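Local structure of serine acetyltransferase 1, putative (Entamoeba histolytica, 7BW9) at residues Asp165-Thr170 / Ile186-Val191; Asn174-Asp179 / Ala190-Trp195; Asp228-Gly233 / Ile242-Asn247. The protein probably transfers an acetyl group to the hydroxyl of serine, a step of cysteine biosynthesis, and is seen here with cysteine bound. All coordinates share one frame; numbering follows the deposited sequence.

Overall arrangement
The three contacts join neighbouring coils of a left-handed parallel beta-helix. Strand 165-166 begins shortly after helix 148-162, so contact 1 sits where the helical part of the chain passes into the beta-helix. Contact 1 closes the coil between Asp165-Thr170 and Ile186-Val191. Contact 2 starts inside that coil, at Asn174-Asp179, and ends beyond it at Ala190-Trp195; the two therefore interlock and share Ala190 and Val191. Inside the beta-helix, Ile186 of contact 1 touches Ile192 and Phe176 of contact 2. Contact 3 closes a later coil, from Asp228-Gly233 to Ile242-Asn247, in series with the others. Its Asp228 and Phe229 lie against Asn194 and Trp195, extending the corner of contact 2.

Contact 1: residues Asp165-Thr170 / Ile186-Val191; sequences DIHPGT and IGETAV
His167 lays its imidazole ring against the side chain of Glu188, and this is the tight part of the contact. CB of Glu188 sits over the ring centre, 3.4 Å from the centroid, as a CH-pi contact. Both side chains have CG anti to the backbone N (chi1 -162° in His167, 175° in Glu188), and they run side by side in the same direction. CD of Pro168 covers the opposite face near the rim. The ring's rotation is fixed at its edge, where Gly169 N donates in plane to His167 ND1 at 2.9 Å. Two parallel-strand bonds hold the backbones: Ile186 N to Asp165 O at 2.9 Å and His167 N to Ile186 O at 3.0 Å. Next to them the methyls Thr170 CG2 and Ile186 CG2 meet at 3.5 Å. Thr170 OG1 lies 2.8 Å from Gly187 O, but His167 O competes for its proton. The looser side is at partly exposed Gly169 and Thr189. A water there can reach Gly169 O and Ala190 O, but has more acceptors than protons. The carboxylate of Glu188 turns to Tyr143 and forms a salt bridge with Arg222, a cysteine-pocket residue. Ala116 of the second subunit packs on both His167 and Glu188. Helix 128-144 covers Ile166 and Pro168, helix 148-162 touches Asp165 and Pro168, and strand 203-205 continues the sheet beyond strand 185-186.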
loop_
_atom_site.group_PDB
_atom_site.type_symbol
_atom_site.label_atom_id
_atom_site.label_comp_id
_atom_site.label_asym_id
_atom_site.label_seq_id
_atom_site.Cartn_x
_atom_site.Cartn_y
_atom_site.Cartn_z
ATOM N N ASP A 165 4.443 -7.839 -0.070
ATOM C CA ASP A 165 5.828 -7.883 -0.533
ATOM C C ASP A 165 6.319 -9.320 -0.451
ATOM O O ASP A 165 6.692 -9.785 0.633
ATOM C CB ASP A 165 6.692 -6.948 0.304
ATOM C CG ASP A 165 8.067 -6.723 -0.286
ATOM O OD1 ASP A 165 8.474 -7.483 -1.189
ATOM O OD2 ASP A 165 8.745 -5.766 0.154
ATOM N N ILE A 166 6.340 -10.020 -1.588
ATOM C CA ILE A 166 6.827 -11.396 -1.646
ATOM C C ILE A 166 7.961 -11.479 -2.656
ATOM O O ILE A 166 7.804 -11.066 -3.817
ATOM C CB ILE A 166 5.718 -12.396 -2.026
ATOM C CG1 ILE A 166 4.547 -12.307 -1.062
ATOM C CG2 ILE A 166 6.282 -13.822 -2.076
ATOM C CD1 ILE A 166 3.436 -13.284 -1.395
ATOM N N HIS A 167 9.085 -12.041 -2.228
ATOM C CA HIS A 167 10.226 -12.135 -3.121
ATOM C C HIS A 167 9.974 -13.185 -4.208
ATOM O O HIS A 167 9.314 -14.196 -3.965
ATOM C CB HIS A 167 11.490 -12.480 -2.338
ATOM C CG HIS A 167 12.753 -12.188 -3.083
ATOM N ND1 HIS A 167 13.295 -13.067 -3.997
ATOM C CD2 HIS A 167 13.570 -11.107 -3.066
ATOM C CE1 HIS A 167 14.389 -12.536 -4.518
ATOM N NE2 HIS A 167 14.583 -11.351 -3.964
ATOM N N PRO A 168 10.471 -12.956 -5.428
ATOM C CA PRO A 168 10.312 -13.980 -6.474
ATOM C C PRO A 168 10.973 -15.307 -6.135
ATOM O O PRO A 168 10.540 -16.358 -6.628
ATOM C CB PRO A 168 10.947 -13.326 -7.717
ATOM C CG PRO A 168 11.870 -12.264 -7.160
ATOM C CD PRO A 168 11.190 -11.765 -5.915
ATOM N N GLY A 169 12.009 -15.300 -5.301
ATOM C CA GLY A 169 12.649 -16.543 -4.908
ATOM C C GLY A 169 11.877 -17.370 -3.906
ATOM O O GLY A 169 12.155 -18.563 -3.767
ATOM N N THR A 170 10.903 -16.778 -3.212
ATOM C CA THR A 170 10.145 -17.517 -2.206
ATOM C C THR A 170 9.532 -18.788 -2.797
ATOM O O THR A 170 8.975 -18.767 -3.894
ATOM C CB THR A 170 9.048 -16.620 -1.630
ATOM O OG1 THR A 170 9.632 -15.411 -1.133
ATOM C CG2 THR A 170 8.317 -17.315 -0.511
ATOM N N ILE A 186 7.770 -11.348 2.793
ATOM C CA ILE A 186 8.250 -12.723 2.747
ATOM C C ILE A 186 9.506 -12.760 1.889
ATOM O O ILE A 186 9.447 -12.463 0.689
ATOM C CB ILE A 186 7.191 -13.687 2.186
ATOM C CG1 ILE A 186 5.884 -13.568 2.976
ATOM C CG2 ILE A 186 7.748 -15.103 2.178
ATOM C CD1 ILE A 186 4.826 -14.617 2.609
ATOM N N GLY A 187 10.628 -13.191 2.487
ATOM C CA GLY A 187 11.932 -12.991 1.891
ATOM C C GLY A 187 12.345 -14.051 0.879
ATOM O O GLY A 187 11.688 -15.082 0.691
ATOM N N GLU A 188 13.498 -13.773 0.260
ATOM C CA GLU A 188 13.957 -14.523 -0.907
ATOM C C GLU A 188 14.083 -16.013 -0.637
ATOM O O GLU A 188 13.758 -16.831 -1.505
ATOM C CB GLU A 188 15.294 -13.964 -1.376
ATOM C CG GLU A 188 15.958 -14.723 -2.508
ATOM C CD GLU A 188 17.208 -14.007 -3.016
ATOM O OE1 GLU A 188 17.815 -13.230 -2.247
ATOM O OE2 GLU A 188 17.585 -14.212 -4.186
ATOM N N THR A 189 14.576 -16.396 0.544
ATOM C CA THR A 189 14.898 -17.796 0.783
ATOM C C THR A 189 13.872 -18.491 1.663
ATOM O O THR A 189 14.085 -19.638 2.060
ATOM C CB THR A 189 16.297 -17.917 1.386
ATOM O OG1 THR A 189 16.277 -17.445 2.740
ATOM C CG2 THR A 189 17.301 -17.090 0.555
ATOM N N ALA A 190 12.748 -17.841 1.946
ATOM C CA ALA A 190 11.725 -18.459 2.765
ATOM C C ALA A 190 11.022 -19.572 2.003
ATOM O O ALA A 190 10.926 -19.556 0.768
ATOM C CB ALA A 190 10.706 -17.422 3.235
ATOM N N VAL A 191 10.518 -20.541 2.762
ATOM C CA VAL A 191 9.812 -21.707 2.242
ATOM C C VAL A 191 8.520 -21.867 3.031
ATOM O O VAL A 191 8.535 -21.853 4.266
ATOM C CB VAL A 191 10.662 -22.991 2.343
ATOM C CG1 VAL A 191 9.862 -24.196 1.857
ATOM C CG2 VAL A 191 11.964 -22.839 1.556
HETATM O O HOH W 1 13.032 -20.039 -1.349
#

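Contact 2: residues Asn174-Asp179 / Ala190-Trp195; sequences NHFFID and AVIGNW. With CYS (cysteine), chain D.
Asn174 and His175 meet Asn194 and Trp195 in a corner-to-corner contact between successive coils of the left-handed beta-helix characteristic of hexapeptide-repeat transferases. His175 and Trp195 both have positive phi. Trp195 N donates to Asn174 O at 3.0 Å, and Asn174 N donates to Asn194 OD1. The two asparagine amides are stacked, their planes 10° apart. Inside the coils, the ring of Phe176 packs on CG2 and CD1 of Ile192, crossing it at about a right angle. A water also donates to Asn174 O and Gly193 O. At the far end of its segment, Asp179 OD2 binds the amino N of cysteine at 2.7 Å. Asp114 of the same chain and Arg222 of the third subunit also hydrogen-bond to this cysteine. At the corner the His175 ring forms an offset stack with the five-membered ring of Trp195, planes 11° apart, and His175 CB lies over that ring. His175 NE2 bonds to Asn305 of the second subunit. Asn174 CG lies between its backbone N and carbonyl carbon (chi1 58°), which brings OD1 to the histidine edge. There His175 ND1 donates in the ring plane to Asn174 OD1 at 2.8 Å, approaching from above the amide plane.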
loop_
_atom_site.group_PDB
_atom_site.type_symbol
_atom_site.label_atom_id
_atom_site.label_comp_id
_atom_site.label_asym_id
_atom_site.label_seq_id
_atom_site.Cartn_x
_atom_site.Cartn_y
_atom_site.Cartn_z
ATOM N N ASN A 174 0.946 -25.343 -1.988
ATOM C CA ASN A 174 -0.386 -25.142 -2.528
ATOM C C ASN A 174 -1.380 -24.736 -1.440
ATOM O O ASN A 174 -1.119 -24.854 -0.237
ATOM C CB ASN A 174 -0.862 -26.400 -3.273
ATOM C CG ASN A 174 -0.877 -27.642 -2.402
ATOM O OD1 ASN A 174 -1.610 -27.723 -1.416
ATOM N ND2 ASN A 174 -0.103 -28.637 -2.794
ATOM N N HIS A 175 -2.527 -24.228 -1.892
ATOM C CA HIS A 175 -3.610 -23.775 -1.016
ATOM C C HIS A 175 -3.137 -22.695 -0.047
ATOM O O HIS A 175 -3.482 -22.706 1.137
ATOM C CB HIS A 175 -4.238 -24.942 -0.244
ATOM C CG HIS A 175 -4.927 -25.953 -1.115
ATOM N ND1 HIS A 175 -4.291 -27.077 -1.604
ATOM C CD2 HIS A 175 -6.208 -26.030 -1.551
ATOM C CE1 HIS A 175 -5.148 -27.800 -2.302
ATOM N NE2 HIS A 175 -6.315 -27.180 -2.293
ATOM N N PHE A 176 -2.345 -21.752 -0.549
ATOM C CA PHE A 176 -1.791 -20.690 0.282
ATOM C C PHE A 176 -2.751 -19.508 0.295
ATOM O O PHE A 176 -3.149 -19.022 -0.772
ATOM C CB PHE A 176 -0.412 -20.270 -0.244
ATOM C CG PHE A 176 0.249 -19.184 0.566
ATOM C CD1 PHE A 176 0.452 -19.349 1.930
ATOM C CD2 PHE A 176 0.669 -18.004 -0.034
ATOM C CE1 PHE A 176 1.064 -18.351 2.687
ATOM C CE2 PHE A 176 1.282 -17.011 0.709
ATOM C CZ PHE A 176 1.485 -17.186 2.072
ATOM N N PHE A 177 -3.110 -19.030 1.490
ATOM C CA PHE A 177 -4.054 -17.919 1.632
ATOM C C PHE A 177 -3.439 -16.781 2.446
ATOM O O PHE A 177 -3.058 -16.966 3.614
ATOM C CB PHE A 177 -5.364 -18.382 2.279
ATOM C CG PHE A 177 -6.379 -17.271 2.503
ATOM C CD1 PHE A 177 -6.538 -16.234 1.574
ATOM C CD2 PHE A 177 -7.207 -17.291 3.617
ATOM C CE1 PHE A 177 -7.486 -15.235 1.771
ATOM C CE2 PHE A 177 -8.152 -16.285 3.828
ATOM C CZ PHE A 177 -8.291 -15.259 2.900
ATOM N N ILE A 178 -3.345 -15.605 1.829
ATOM C CA ILE A 178 -3.044 -14.356 2.524
ATOM C C ILE A 178 -4.346 -13.574 2.633
ATOM O O ILE A 178 -4.952 -13.231 1.609
ATOM C CB ILE A 178 -1.969 -13.539 1.789
ATOM C CG1 ILE A 178 -0.624 -14.257 1.836
ATOM C CG2 ILE A 178 -1.836 -12.138 2.389
ATOM C CD1 ILE A 178 0.437 -13.595 1.005
ATOM N N ASP A 179 -4.797 -13.324 3.862
ATOM C CA ASP A 179 -5.979 -12.502 4.115
ATOM C C ASP A 179 -5.536 -11.080 4.425
ATOM O O ASP A 179 -4.639 -10.879 5.248
ATOM C CB ASP A 179 -6.819 -13.054 5.273
ATOM C CG ASP A 179 -8.285 -12.575 5.229
ATOM O OD1 ASP A 179 -8.665 -11.822 4.298
ATOM O OD2 ASP A 179 -9.067 -12.955 6.135
ATOM N N ALA A 190 12.748 -17.841 1.946
ATOM C CA ALA A 190 11.725 -18.459 2.765
ATOM C C ALA A 190 11.022 -19.572 2.003
ATOM O O ALA A 190 10.926 -19.556 0.768
ATOM C CB ALA A 190 10.706 -17.422 3.235
ATOM N N VAL A 191 10.518 -20.541 2.762
ATOM C CA VAL A 191 9.812 -21.707 2.242
ATOM C C VAL A 191 8.520 -21.867 3.031
ATOM O O VAL A 191 8.535 -21.853 4.266
ATOM C CB VAL A 191 10.662 -22.991 2.343
ATOM C CG1 VAL A 191 9.862 -24.196 1.857
ATOM C CG2 VAL A 191 11.964 -22.839 1.556
ATOM N N ILE A 192 7.414 -22.036 2.322
ATOM C CA ILE A 192 6.091 -22.132 2.915
ATOM C C ILE A 192 5.459 -23.418 2.421
ATOM O O ILE A 192 5.456 -23.676 1.212
ATOM C CB ILE A 192 5.213 -20.925 2.531
ATOM C CG1 ILE A 192 5.759 -19.621 3.136
ATOM C CG2 ILE A 192 3.758 -21.173 2.935
ATOM C CD1 ILE A 192 5.197 -18.362 2.426
ATOM N N GLY A 193 4.920 -24.214 3.347
ATOM C CA GLY A 193 4.270 -25.468 3.007
ATOM C C GLY A 193 2.863 -25.290 2.466
ATOM O O GLY A 193 2.518 -24.248 1.901
ATOM N N ASN A 194 2.030 -26.320 2.655
ATOM C CA ASN A 194 0.677 -26.359 2.111
ATOM C C ASN A 194 -0.348 -25.923 3.154
ATOM O O ASN A 194 -0.153 -26.095 4.361
ATOM C CB ASN A 194 0.324 -27.765 1.611
ATOM C CG ASN A 194 1.339 -28.310 0.610
ATOM O OD1 ASN A 194 1.869 -27.577 -0.228
ATOM N ND2 ASN A 194 1.636 -29.600 0.720
ATOM N N TRP A 195 -1.451 -25.351 2.664
ATOM C CA TRP A 195 -2.575 -24.930 3.501
ATOM C C TRP A 195 -2.151 -23.929 4.572
ATOM O O TRP A 195 -2.666 -23.947 5.687
ATOM C CB TRP A 195 -3.280 -26.145 4.136
ATOM C CG TRP A 195 -4.275 -26.733 3.186
ATOM C CD1 TRP A 195 -4.115 -27.841 2.423
ATOM C CD2 TRP A 195 -5.566 -26.201 2.856
ATOM N NE1 TRP A 195 -5.227 -28.049 1.646
ATOM C CE2 TRP A 195 -6.134 -27.056 1.890
ATOM C CE3 TRP A 195 -6.295 -25.078 3.277
ATOM C CZ2 TRP A 195 -7.400 -26.843 1.355
ATOM C CZ3 TRP A 195 -7.549 -24.859 2.735
ATOM C CH2 TRP A 195 -8.091 -25.739 1.786
HETATM N N CYS D . -11.437 -11.857 6.922
HETATM C CA CYS D . -11.653 -12.538 8.227
HETATM C C CYS D . -13.118 -12.399 8.682
HETATM O O CYS D . -13.889 -11.761 8.037
HETATM C CB CYS D . -10.680 -12.003 9.270
HETATM S SG CYS D . -10.898 -10.252 9.660
HETATM O OXT CYS D . -13.446 -12.979 9.707
HETATM O O HOH W 2 0.085 -22.808 1.636
#

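Contact 3: residues Asp228-Gly233 / Ile242-Asn247; sequences DFVVIG and ITIGSN
Asp228 and Ser246 hold the two segments together with Asn247. The backbone bond from Asn247 N to Asp228 O is 2.8 Å long. A bond from backbone to side chain runs the other way: Asp228 N donates to the hydroxyl Ser246 OG at 3.2 Å. The side chain of Ser246 is placed for this by its first torsion, which sets OG beside its own backbone N and anti to the carbonyl carbon (chi1 -54°). Asp228 O is also approached by Ser246 CA at 3.1 Å, a CA-H...O contact. A water then ties the side chains together. It donates to Asp228 OD2 and lies 2.7 Å from Ser246 OG. The other carboxylate oxygen, Asp228 OD1, takes the backbone N-H of Asn194 in the preceding coil. Asp228 thus joins three successive coils at one corner.

This is the left-handed beta-helix of the hexapeptide-repeat family, and the contact lies at one of its corners. Phe229 and Asn247 hold matching places there, each with positive phi. In one of two conformers of Asn247 their side chains run alongside each other, with Asn247 ND2 3.4 Å from Phe229 CB; this detail is therefore uncertain. Phe229 also meets Trp195, with the rings nearly parallel, so flat side chains of two coils lie together along the corner. On the inner side Val230 packs through its CG2 methyl. This methyl lies 3.2 Å from Gly245 O and 4.2 Å from CG2 of Ile244. Beyond it, Ile244 rests on Ile226 and Ile260, while Val231 packs on Ser208 of the third subunit.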
loop_
_atom_site.group_PDB
_atom_site.type_symbol
_atom_site.label_atom_id
_atom_site.label_comp_id
_atom_site.label_asym_id
_atom_site.label_seq_id
_atom_site.Cartn_x
_atom_site.Cartn_y
_atom_site.Cartn_z
ATOM N N ASP A 228 3.303 -27.252 6.859
ATOM C CA ASP A 228 1.924 -27.249 6.406
ATOM C C ASP A 228 0.980 -26.833 7.528
ATOM O O ASP A 228 1.260 -27.016 8.715
ATOM C CB ASP A 228 1.505 -28.635 5.897
ATOM C CG ASP A 228 2.472 -29.223 4.881
ATOM O OD1 ASP A 228 3.190 -28.471 4.184
ATOM O OD2 ASP A 228 2.505 -30.470 4.775
ATOM N N PHE A 229 -0.178 -26.307 7.129
ATOM C CA PHE A 229 -1.263 -25.951 8.048
ATOM C C PHE A 229 -0.831 -24.934 9.104
ATOM O O PHE A 229 -1.396 -24.887 10.197
ATOM C CB PHE A 229 -1.863 -27.203 8.708
ATOM C CG PHE A 229 -2.263 -28.262 7.716
ATOM C CD1 PHE A 229 -3.429 -28.129 6.985
ATOM C CD2 PHE A 229 -1.459 -29.378 7.500
ATOM C CE1 PHE A 229 -3.805 -29.095 6.041
ATOM C CE2 PHE A 229 -1.816 -30.350 6.564
ATOM C CZ PHE A 229 -2.994 -30.202 5.829
ATOM N N VAL A 230 0.145 -24.088 8.791
ATOM C CA VAL A 230 0.582 -23.045 9.719
ATOM C C VAL A 230 -0.297 -21.817 9.542
ATOM O O VAL A 230 -0.582 -21.407 8.409
ATOM C CB VAL A 230 2.067 -22.708 9.496
ATOM C CG1 VAL A 230 2.488 -21.445 10.289
ATOM C CG2 VAL A 230 2.936 -23.897 9.882
ATOM N N VAL A 231 -0.736 -21.220 10.657
ATOM C CA VAL A 231 -1.480 -19.958 10.652
ATOM C C VAL A 231 -0.651 -18.908 11.382
ATOM O O VAL A 231 -0.217 -19.135 12.520
ATOM C CB VAL A 231 -2.863 -20.095 11.316
ATOM C CG1 VAL A 231 -3.584 -18.761 11.302
ATOM C CG2 VAL A 231 -3.703 -21.173 10.652
ATOM N N ILE A 232 -0.445 -17.756 10.752
ATOM C CA ILE A 232 0.337 -16.679 11.355
ATOM C C ILE A 232 -0.527 -15.430 11.463
ATOM O O ILE A 232 -0.891 -14.819 10.443
ATOM C CB ILE A 232 1.628 -16.400 10.586
ATOM C CG1 ILE A 232 2.344 -17.724 10.309
ATOM C CG2 ILE A 232 2.517 -15.476 11.401
ATOM C CD1 ILE A 232 3.579 -17.583 9.460
ATOM N N GLY A 233 -0.827 -15.039 12.713
ATOM C CA GLY A 233 -1.735 -13.944 12.979
ATOM C C GLY A 233 -1.121 -12.568 12.763
ATOM O O GLY A 233 0.089 -12.408 12.681
ATOM N N ILE A 242 15.057 -20.023 10.688
ATOM C CA ILE A 242 14.431 -20.887 11.666
ATOM C C ILE A 242 13.356 -21.674 10.946
ATOM O O ILE A 242 12.944 -21.333 9.834
ATOM C CB ILE A 242 13.839 -20.089 12.838
ATOM C CG1 ILE A 242 12.749 -19.139 12.335
ATOM C CG2 ILE A 242 14.949 -19.332 13.573
ATOM C CD1 ILE A 242 12.261 -18.145 13.375
ATOM N N THR A 243 12.896 -22.731 11.597
ATOM C CA THR A 243 11.882 -23.614 11.048
ATOM C C THR A 243 10.668 -23.594 11.960
ATOM O O THR A 243 10.808 -23.661 13.186
ATOM C CB THR A 243 12.418 -25.043 10.895
ATOM O OG1 THR A 243 13.431 -25.060 9.886
ATOM C CG2 THR A 243 11.313 -25.987 10.482
ATOM N N ILE A 244 9.491 -23.470 11.361
ATOM C CA ILE A 244 8.216 -23.548 12.065
ATOM C C ILE A 244 7.542 -24.831 11.613
ATOM O O ILE A 244 7.223 -24.984 10.428
ATOM C CB ILE A 244 7.317 -22.333 11.773
ATOM C CG1 ILE A 244 8.018 -21.017 12.140
ATOM C CG2 ILE A 244 5.959 -22.475 12.471
ATOM C CD1 ILE A 244 8.638 -21.016 13.492
ATOM N N GLY A 245 7.312 -25.742 12.547
ATOM C CA GLY A 245 6.727 -27.015 12.194
ATOM C C GLY A 245 5.316 -26.877 11.648
ATOM O O GLY A 245 4.698 -25.811 11.664
ATOM N N SER A 246 4.801 -28.001 11.158
ATOM C CA SER A 246 3.427 -28.074 10.686
ATOM C C SER A 246 2.440 -27.944 11.840
ATOM O O SER A 246 2.749 -28.265 12.992
ATOM C CB SER A 246 3.186 -29.397 9.971
ATOM O OG SER A 246 4.135 -29.595 8.943
ATOM N N ASN A 247 1.238 -27.467 11.515
ATOM C CA ASN A 247 0.125 -27.357 12.465
ATOM C C ASN A 247 0.432 -26.394 13.614
ATOM O O ASN A 247 -0.030 -26.588 14.740
ATOM C CB ASN A 247 -0.278 -28.731 13.020
ATOM C CG ASN A 247 -0.798 -29.673 11.946
ATOM O OD1 ASN A 247 -0.182 -30.699 11.647
ATOM N ND2 ASN A 247 -1.940 -29.331 11.368
HETATM O O HOH W 3 3.192 -31.577 7.403
#